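Local atomic coordinates of secretory-abundant heat soluble protein 1 (PDB entry 5XN9), a protein that is secreted by a tardigrade and acts as a molecular shield under water-deficient conditions, supporting desiccation tolerance, and has a fold related to fatty acid binding proteins. Residues A[7-12]-A[50-55]; A[69-74]-A[93-98]; A[99-102]-A[107-110]. One frame throughout, in Å; residues are numbered along the deposited sequence.

All three contacts involve strands of one antiparallel sheet of fatty acid binding protein type, but they sit at different depths. Interactions 1 and 2 are buried, purely side-chain contacts of aromatic, sulfur and aliphatic groups between parts of the chain that are not paired there. They adjoin each other: Tyr52 N lies 2.7 Å from Phe69 O, a probable hydrogen bond between strands 51-58 and 63-69. Interaction 3 is a surface contact, made chiefly by backbone hydrogen bonds between neighbouring strands. It shares strand 94-101 with interaction 2, and the zinc ion joins them through Glu98 and His109. Interactions 1 and 3 lie on opposite sides of the chain's centre.

Interaction 1 of 3, residues A[7-12]-A[50-55]; sequences SWMGKW and DHYHHQ. With EDO (1,2-ethanediol), chain G.
In the beta barrel of the fatty acid binding protein type, the segment leading into strand 10-19 meets strand 51-58 through three buried side chains, Trp8, Met9 and Tyr52. Strand 42-48 lies between the two strands in the sheet, so the contact bridges across it through side chains alone. The outer corner of the Trp8 six-membered ring, CH2, comes over one face of Tyr52, with Trp8 CH2 3.7 Å from Tyr52 CE2. The two ring planes are inclined at 52°, an oblique pairing that is neither a stack nor T-shaped. Trp8 reaches across because its CG sits between the backbone N and the carbonyl carbon (chi1 36°), which carries the far end of the indole toward the tyrosine. Met9 approaches from another direction: its SD lies in the Tyr52 ring plane, at the edge, 4.0 Å from Tyr52 CE2, a Met-aromatic contact. One corner of the phenol ring thus takes both neighbours, the indole corner over the face and the sulfur at the rim. Trp12 NE1 donates to Trp8 O at 3.0 Å, from above the carbonyl plane, tying the loop before strand 10-19 to the strand itself. Trp8 also touches Ile45 of the intervening strand. At the surface, Lys11 NZ makes a weak hydrogen bond to a 1,2-ethanediol, probably from the crystallisation liquor. Across the segments the chemistry is dispersion and sulfur-ring attraction, which implies that close fit, with no polar bond between them, joins the N-terminal segment to strand 51-58.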
loop_
_atom_site.group_PDB
_atom_site.type_symbol
_atom_site.label_atom_id
_atom_site.label_comp_id
_atom_site.label_asym_id
_atom_site.label_seq_id
_atom_site.Cartn_x
_atom_site.Cartn_y
_atom_site.Cartn_z
ATOM N N SER A 7 4.532 14.157 3.764
ATOM C CA SER A 7 3.074 14.264 3.757
ATOM C C SER A 7 2.401 12.906 3.901
ATOM O O SER A 7 1.289 12.824 4.437
ATOM C CB SER A 7 2.586 14.970 2.494
ATOM O OG SER A 7 2.912 14.223 1.341
ATOM N N TRP A 8 3.048 11.837 3.428
ATOM C CA TRP A 8 2.467 10.502 3.469
ATOM C C TRP A 8 2.681 9.789 4.799
ATOM O O TRP A 8 2.127 8.700 4.996
ATOM C CB TRP A 8 2.998 9.651 2.311
ATOM C CG TRP A 8 4.445 9.903 1.962
ATOM C CD1 TRP A 8 4.916 10.741 0.985
ATOM C CD2 TRP A 8 5.602 9.300 2.565
ATOM N NE1 TRP A 8 6.289 10.700 0.944
ATOM C CE2 TRP A 8 6.738 9.827 1.905
ATOM C CE3 TRP A 8 5.788 8.371 3.596
ATOM C CZ2 TRP A 8 8.042 9.450 2.240
ATOM C CZ3 TRP A 8 7.089 8.000 3.937
ATOM C CH2 TRP A 8 8.200 8.542 3.257
ATOM N N MET A 9 3.469 10.357 5.707
ATOM C CA MET A 9 3.580 9.774 7.036
ATOM C C MET A 9 2.302 10.029 7.822
ATOM O O MET A 9 1.641 11.062 7.661
ATOM C CB MET A 9 4.783 10.364 7.776
ATOM C CG MET A 9 6.103 9.958 7.151
ATOM S SD MET A 9 7.528 10.895 7.739
ATOM C CE MET A 9 7.619 10.309 9.430
ATOM N N GLY A 10 1.948 9.075 8.664
ATOM C CA GLY A 10 0.807 9.228 9.534
ATOM C C GLY A 10 -0.004 7.953 9.599
ATOM O O GLY A 10 0.434 6.887 9.168
ATOM N N LYS A 11 -1.203 8.082 10.160
ATOM C CA LYS A 11 -2.139 6.979 10.329
ATOM C C LYS A 11 -3.329 7.240 9.421
ATOM O O LYS A 11 -4.021 8.252 9.579
ATOM C CB LYS A 11 -2.602 6.893 11.780
ATOM C CG LYS A 11 -1.486 6.648 12.759
ATOM C CD LYS A 11 -2.063 6.384 14.145
ATOM C CE LYS A 11 -0.967 6.311 15.173
ATOM N NZ LYS A 11 -0.239 7.602 15.206
ATOM N N TRP A 12 -3.558 6.335 8.475
ATOM C CA TRP A 12 -4.550 6.513 7.425
ATOM C C TRP A 12 -5.573 5.392 7.492
ATOM O O TRP A 12 -5.216 4.237 7.726
ATOM C CB TRP A 12 -3.875 6.478 6.055
ATOM C CG TRP A 12 -2.783 7.483 5.919
ATOM C CD1 TRP A 12 -1.437 7.267 6.051
ATOM C CD2 TRP A 12 -2.941 8.873 5.628
ATOM N NE1 TRP A 12 -0.749 8.444 5.852
ATOM C CE2 TRP A 12 -1.649 9.446 5.599
ATOM C CE3 TRP A 12 -4.050 9.694 5.393
ATOM C CZ2 TRP A 12 -1.437 10.793 5.329
ATOM C CZ3 TRP A 12 -3.839 11.033 5.131
ATOM C CH2 TRP A 12 -2.540 11.572 5.102
ATOM N N ASP A 50 16.883 5.505 10.840
ATOM C CA ASP A 50 17.453 5.303 9.517
ATOM C C ASP A 50 16.551 4.493 8.600
ATOM O O ASP A 50 16.995 4.066 7.533
ATOM C CB ASP A 50 18.826 4.628 9.631
ATOM C CG ASP A 50 18.784 3.302 10.401
ATOM O OD1 ASP A 50 17.717 2.907 10.905
ATOM O OD2 ASP A 50 19.851 2.660 10.525
ATOM N N HIS A 51 15.302 4.266 8.989
ATOM C CA HIS A 51 14.395 3.484 8.165
ATOM C C HIS A 51 12.972 3.898 8.498
ATOM O O HIS A 51 12.725 4.651 9.447
ATOM C CB HIS A 51 14.603 1.978 8.364
ATOM C CG HIS A 51 14.268 1.494 9.742
ATOM N ND1 HIS A 51 15.090 1.714 10.828
ATOM C CD2 HIS A 51 13.214 0.780 10.206
ATOM C CE1 HIS A 51 14.547 1.167 11.904
ATOM N NE2 HIS A 51 13.407 0.598 11.554
ATOM N N TYR A 52 12.045 3.422 7.675
ATOM C CA TYR A 52 10.627 3.644 7.873
ATOM C C TYR A 52 9.940 2.326 8.172
ATOM O O TYR A 52 10.420 1.248 7.802
ATOM C CB TYR A 52 9.976 4.221 6.611
ATOM C CG TYR A 52 10.367 5.641 6.302
ATOM C CD1 TYR A 52 11.509 5.920 5.562
ATOM C CD2 TYR A 52 9.586 6.712 6.738
ATOM C CE1 TYR A 52 11.869 7.236 5.277
ATOM C CE2 TYR A 52 9.930 8.021 6.456
ATOM C CZ TYR A 52 11.068 8.280 5.729
ATOM O OH TYR A 52 11.392 9.582 5.453
ATOM N N HIS A 53 8.812 2.415 8.867
ATOM C CA HIS A 53 7.877 1.306 8.970
ATOM C C HIS A 53 6.585 1.654 8.261
ATOM O O HIS A 53 6.118 2.798 8.313
ATOM C CB HIS A 53 7.550 0.978 10.423
ATOM C CG HIS A 53 8.651 0.265 11.128
ATOM N ND1 HIS A 53 8.594 -1.078 11.425
ATOM C CD2 HIS A 53 9.848 0.702 11.584
ATOM C CE1 HIS A 53 9.696 -1.431 12.062
ATOM N NE2 HIS A 53 10.482 -0.375 12.156
ATOM N N HIS A 54 6.001 0.643 7.629
ATOM C CA HIS A 54 4.720 0.764 6.958
ATOM C C HIS A 54 3.908 -0.426 7.441
ATOM O O HIS A 54 4.206 -1.576 7.085
ATOM C CB HIS A 54 4.897 0.728 5.444
ATOM C CG HIS A 54 3.609 0.765 4.697
ATOM N ND1 HIS A 54 3.531 0.538 3.340
ATOM C CD2 HIS A 54 2.346 1.021 5.115
ATOM C CE1 HIS A 54 2.271 0.635 2.956
ATOM N NE2 HIS A 54 1.533 0.930 4.012
ATOM N N GLN A 55 2.917 -0.171 8.289
ATOM C CA GLN A 55 2.071 -1.229 8.806
ATOM C C GLN A 55 0.745 -1.188 8.067
ATOM O O GLN A 55 0.073 -0.151 8.040
ATOM C CB GLN A 55 1.842 -1.068 10.304
ATOM C CG GLN A 55 1.063 -2.212 10.909
ATOM C CD GLN A 55 0.586 -1.874 12.291
ATOM O OE1 GLN A 55 -0.432 -1.203 12.457
ATOM N NE2 GLN A 55 1.332 -2.310 13.297
HETATM C C1 EDO G . 1.697 6.808 17.699
HETATM O O1 EDO G . 1.072 5.613 18.183
HETATM C C2 EDO G . 0.915 8.024 18.184
HETATM O O2 EDO G . 1.199 9.143 17.335
#

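Interaction 2 of 3, residues A[69-74]-A[93-98]; sequences FKLNEE and GNLKAE. With ZN (zinc ion), chain D.
The Phe69 ring is the flat group here: Leu95 CD2 approaches it obliquely, neither squarely over a face nor at an edge, at 4.4 Å from Phe69 CZ. Tyr88 stacks on the same phenyl ring, and the ring of Tyr52 also meets it with the planes nearly parallel. Beside the ring, Leu71 CD2 touches Leu95 CD1 at 3.9 Å, the two leucine side chains lying aslant. Both Leu95 methyls lie near Phe69 CZ, and CD1 is also the one that meets Leu71. With its CG anti to the backbone N (chi1 -180°), Leu95 extends from strand 94-101 toward the 69-74 loop. Residues Lys70 to Glu73 form a type II beta turn within this segment, with Glu73 N bonded to Lys70 O at 3.1 Å, on the way from strand 63-69 to strand 75-79. Farther along the strand, the Glu98 carboxylate binds the zinc ion, with OE2 2.0 Å from zinc and OE1 of the same residue a longer 2.7 Å. Where the two segments meet, the contact is wholly apolar, implying that dispersion between methyls and a phenyl ring, rather than polar pairing, seats the turn against the strand.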
loop_
_atom_site.group_PDB
_atom_site.type_symbol
_atom_site.label_atom_id
_atom_site.label_comp_id
_atom_site.label_asym_id
_atom_site.label_seq_id
_atom_site.Cartn_x
_atom_site.Cartn_y
_atom_site.Cartn_z
ATOM N N PHE A 69 11.248 -0.423 5.558
ATOM C CA PHE A 69 11.842 0.015 4.304
ATOM C C PHE A 69 12.793 1.180 4.502
ATOM O O PHE A 69 12.633 1.992 5.417
ATOM C CB PHE A 69 10.808 0.292 3.194
ATOM C CG PHE A 69 10.019 1.567 3.350
ATOM C CD1 PHE A 69 10.502 2.768 2.856
ATOM C CD2 PHE A 69 8.763 1.548 3.927
ATOM C CE1 PHE A 69 9.765 3.940 2.972
ATOM C CE2 PHE A 69 8.012 2.714 4.043
ATOM C CZ PHE A 69 8.509 3.913 3.551
ATOM N N LYS A 70 13.796 1.233 3.636
ATOM C CA LYS A 70 14.598 2.427 3.424
ATOM C C LYS A 70 14.316 2.932 2.016
ATOM O O LYS A 70 14.194 2.138 1.070
ATOM C CB LYS A 70 16.093 2.132 3.590
ATOM C CG LYS A 70 16.490 1.792 5.021
ATOM C CD LYS A 70 17.976 1.443 5.144
ATOM C CE LYS A 70 18.350 1.046 6.566
ATOM N NZ LYS A 70 19.799 0.745 6.757
ATOM N N LEU A 71 14.189 4.247 1.870
ATOM C CA LEU A 71 13.949 4.792 0.539
ATOM C C LEU A 71 15.064 4.376 -0.410
ATOM O O LEU A 71 16.247 4.433 -0.062
ATOM C CB LEU A 71 13.808 6.315 0.577
ATOM C CG LEU A 71 12.536 6.785 1.295
ATOM C CD1 LEU A 71 12.604 8.269 1.613
ATOM C CD2 LEU A 71 11.285 6.460 0.460
ATOM N N ASN A 72 14.688 3.927 -1.608
ATOM C CA ASN A 72 15.629 3.569 -2.672
ATOM C C ASN A 72 16.323 2.230 -2.454
ATOM O O ASN A 72 17.234 1.899 -3.223
ATOM C CB ASN A 72 16.708 4.635 -2.906
ATOM C CG ASN A 72 16.127 6.008 -3.098
ATOM O OD1 ASN A 72 15.138 6.171 -3.797
ATOM N ND2 ASN A 72 16.731 7.006 -2.462
ATOM N N GLU A 73 15.940 1.451 -1.445
ATOM C CA GLU A 73 16.626 0.199 -1.132
ATOM C C GLU A 73 15.633 -0.946 -1.195
ATOM O O GLU A 73 14.549 -0.857 -0.617
ATOM C CB GLU A 73 17.306 0.249 0.242
ATOM C CG GLU A 73 18.266 1.431 0.399
ATOM C CD GLU A 73 19.200 1.311 1.599
ATOM O OE1 GLU A 73 19.216 0.245 2.255
ATOM O OE2 GLU A 73 19.931 2.289 1.886
ATOM N N GLU A 74 15.997 -2.004 -1.919
ATOM C CA GLU A 74 15.125 -3.160 -2.045
ATOM C C GLU A 74 14.860 -3.784 -0.682
ATOM O O GLU A 74 15.700 -3.751 0.221
ATOM C CB GLU A 74 15.775 -4.212 -2.943
ATOM C CG GLU A 74 16.138 -3.708 -4.314
ATOM C CD GLU A 74 16.932 -4.731 -5.106
ATOM O OE1 GLU A 74 17.377 -5.734 -4.509
ATOM O OE2 GLU A 74 17.108 -4.530 -6.322
ATOM N N GLY A 93 6.909 14.893 -3.478
ATOM C CA GLY A 93 6.164 14.791 -2.242
ATOM C C GLY A 93 5.366 13.522 -2.056
ATOM O O GLY A 93 4.778 13.328 -0.985
ATOM N N ASN A 94 5.329 12.641 -3.051
ATOM C CA ASN A 94 4.549 11.415 -2.983
ATOM C C ASN A 94 5.455 10.208 -2.794
ATOM O O ASN A 94 6.664 10.265 -3.018
ATOM C CB ASN A 94 3.712 11.244 -4.252
ATOM C CG ASN A 94 2.767 12.404 -4.471
ATOM O OD1 ASN A 94 2.271 12.992 -3.511
ATOM N ND2 ASN A 94 2.528 12.755 -5.731
ATOM N N LEU A 95 4.848 9.106 -2.368
ATOM C CA LEU A 95 5.558 7.862 -2.101
ATOM C C LEU A 95 5.123 6.830 -3.130
ATOM O O LEU A 95 3.927 6.689 -3.400
ATOM C CB LEU A 95 5.229 7.358 -0.693
ATOM C CG LEU A 95 5.898 6.062 -0.238
ATOM C CD1 LEU A 95 7.411 6.233 -0.093
ATOM C CD2 LEU A 95 5.280 5.577 1.066
ATOM N N LYS A 96 6.087 6.121 -3.711
ATOM C CA LYS A 96 5.796 5.072 -4.678
ATOM C C LYS A 96 6.473 3.783 -4.242
ATOM O O LYS A 96 7.568 3.813 -3.680
ATOM C CB LYS A 96 6.289 5.456 -6.080
ATOM C CG LYS A 96 5.503 6.605 -6.681
ATOM C CD LYS A 96 5.846 6.845 -8.140
ATOM C CE LYS A 96 4.853 7.813 -8.785
ATOM N NZ LYS A 96 5.369 8.357 -10.058
ATOM N N ALA A 97 5.816 2.653 -4.481
ATOM C CA ALA A 97 6.428 1.348 -4.275
ATOM C C ALA A 97 6.394 0.564 -5.577
ATOM O O ALA A 97 5.345 0.470 -6.239
ATOM C CB ALA A 97 5.747 0.548 -3.163
ATOM N N GLU A 98 7.541 -0.006 -5.927
ATOM C CA GLU A 98 7.679 -0.930 -7.047
ATOM C C GLU A 98 7.693 -2.343 -6.476
ATOM O O GLU A 98 8.566 -2.675 -5.671
ATOM C CB GLU A 98 9.012 -0.675 -7.750
ATOM C CG GLU A 98 9.174 -1.449 -9.044
ATOM C CD GLU A 98 8.454 -0.797 -10.206
ATOM O OE1 GLU A 98 7.975 0.348 -10.059
ATOM O OE2 GLU A 98 8.383 -1.442 -11.272
HETATM ZN ZN ZN D . 7.543 -0.330 -12.683
#

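Interaction 3 of 3, residues A[99-102]-A[107-110]; sequences VHVP and VIHD. With ZN (zinc ion), chain D.
Backbone hydrogen bonds come first, between Val99 and Ile108, an antiparallel hydrogen-bonded pair. Val99 N donates to Ile108 O at 2.9 Å, and in return Ile108 N donates to Val99 O at 2.8 Å. Val99 O receives a further contact from the CA-H of Val107, with CA 3.3 Å from the oxygen, so two donors share this one carbonyl. The next pair, His100 with Val107, is non-hydrogen-bonded. The axes of 99-101 and 107-110 approach to 4.7 Å, with N-to-C directions 153° apart, close to antiparallel.

Apolar contacts follow on the two faces. On the face bearing Val99 and Ile108, their CB atoms lie 3.9 Å apart, and CD1 of Ile108 reaches back to Val101 CG2 at 4.1 Å. The isoleucine manages this with CG1 beside its backbone N (chi1 -57°) and an extended chi2. Val99 and Val101 also touch Ile84 of strand 82-91, the neighbour on the other side of strand 94-101. On the face bearing His100 and Val107, His100 CD2 and Val107 CG2 make a looser, oblique contact at 4.2 Å on the exposed side.

Metal binding comes from His109, whose NE2 lies 2.0 Å from the zinc ion. Glu98, just before Val99, supplies the other protein ligand seen in this chain, so the metal links the two strands on their outer side. The pairing is that of an antiparallel sheet; because strands 94-101 and 106-114 follow each other with only a short connection, they form a beta hairpin of the fatty acid binding protein-like barrel.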
loop_
_atom_site.group_PDB
_atom_site.type_symbol
_atom_site.label_atom_id
_atom_site.label_comp_id
_atom_site.label_asym_id
_atom_site.label_seq_id
_atom_site.Cartn_x
_atom_site.Cartn_y
_atom_site.Cartn_z
ATOM N N VAL A 99 6.724 -3.166 -6.869
ATOM C CA VAL A 99 6.517 -4.472 -6.249
ATOM C C VAL A 99 6.669 -5.572 -7.297
ATOM O O VAL A 99 5.983 -5.553 -8.325
ATOM C CB VAL A 99 5.151 -4.550 -5.559
ATOM C CG1 VAL A 99 4.953 -5.924 -4.981
ATOM C CG2 VAL A 99 5.044 -3.477 -4.466
ATOM N N HIS A 100 7.561 -6.528 -7.043
ATOM C CA HIS A 100 7.670 -7.724 -7.876
ATOM C C HIS A 100 7.036 -8.882 -7.133
ATOM O O HIS A 100 7.316 -9.080 -5.950
ATOM C CB HIS A 100 9.123 -8.137 -8.118
ATOM C CG HIS A 100 9.852 -7.336 -9.150
ATOM N ND1 HIS A 100 10.420 -6.110 -8.876
ATOM C CD2 HIS A 100 10.203 -7.636 -10.426
ATOM C CE1 HIS A 100 11.048 -5.667 -9.949
ATOM N NE2 HIS A 100 10.932 -6.574 -10.906
ATOM N N VAL A 101 6.221 -9.661 -7.835
ATOM C CA VAL A 101 5.761 -10.947 -7.319
ATOM C C VAL A 101 6.300 -12.020 -8.258
ATOM O O VAL A 101 5.609 -12.420 -9.210
ATOM C CB VAL A 101 4.231 -10.996 -7.213
ATOM C CG1 VAL A 101 3.815 -12.258 -6.511
ATOM C CG2 VAL A 101 3.707 -9.756 -6.488
ATOM N N PRO A 102 7.534 -12.486 -8.043
ATOM C CA PRO A 102 8.196 -13.309 -9.071
ATOM C C PRO A 102 7.493 -14.620 -9.356
ATOM O O PRO A 102 7.509 -15.088 -10.501
ATOM C CB PRO A 102 9.601 -13.524 -8.488
ATOM C CG PRO A 102 9.793 -12.392 -7.551
ATOM C CD PRO A 102 8.457 -12.098 -6.963
ATOM N N VAL A 107 4.263 -7.427 -11.808
ATOM C CA VAL A 107 4.863 -6.191 -11.330
ATOM C C VAL A 107 3.722 -5.252 -10.976
ATOM O O VAL A 107 2.823 -5.029 -11.796
ATOM C CB VAL A 107 5.774 -5.563 -12.406
ATOM C CG1 VAL A 107 6.334 -4.219 -11.931
ATOM C CG2 VAL A 107 6.887 -6.525 -12.767
ATOM N N ILE A 108 3.746 -4.719 -9.757
ATOM C CA ILE A 108 2.679 -3.873 -9.235
ATOM C C ILE A 108 3.261 -2.511 -8.892
ATOM O O ILE A 108 4.355 -2.419 -8.322
ATOM C CB ILE A 108 2.042 -4.498 -7.976
ATOM C CG1 ILE A 108 1.497 -5.898 -8.273
ATOM C CG2 ILE A 108 0.930 -3.613 -7.435
ATOM C CD1 ILE A 108 1.062 -6.640 -7.035
ATOM N N HIS A 109 2.539 -1.457 -9.265
ATOM C CA HIS A 109 2.860 -0.095 -8.859
ATOM C C HIS A 109 1.885 0.338 -7.778
ATOM O O HIS A 109 0.668 0.202 -7.945
ATOM C CB HIS A 109 2.743 0.864 -10.045
ATOM C CG HIS A 109 3.830 0.711 -11.055
ATOM N ND1 HIS A 109 3.813 1.362 -12.272
ATOM C CD2 HIS A 109 4.973 -0.015 -11.031
ATOM C CE1 HIS A 109 4.896 1.034 -12.957
ATOM N NE2 HIS A 109 5.619 0.206 -12.223
ATOM N N ASP A 110 2.418 0.855 -6.676
ATOM C CA ASP A 110 1.624 1.497 -5.642
ATOM C C ASP A 110 2.052 2.954 -5.578
ATOM O O ASP A 110 3.240 3.261 -5.682
ATOM C CB ASP A 110 1.926 0.873 -4.282
ATOM C CG ASP A 110 1.130 -0.379 -4.020
ATOM O OD1 ASP A 110 0.251 -0.711 -4.844
ATOM O OD2 ASP A 110 1.378 -1.019 -2.977
HETATM ZN ZN ZN D . 7.543 -0.330 -12.683
#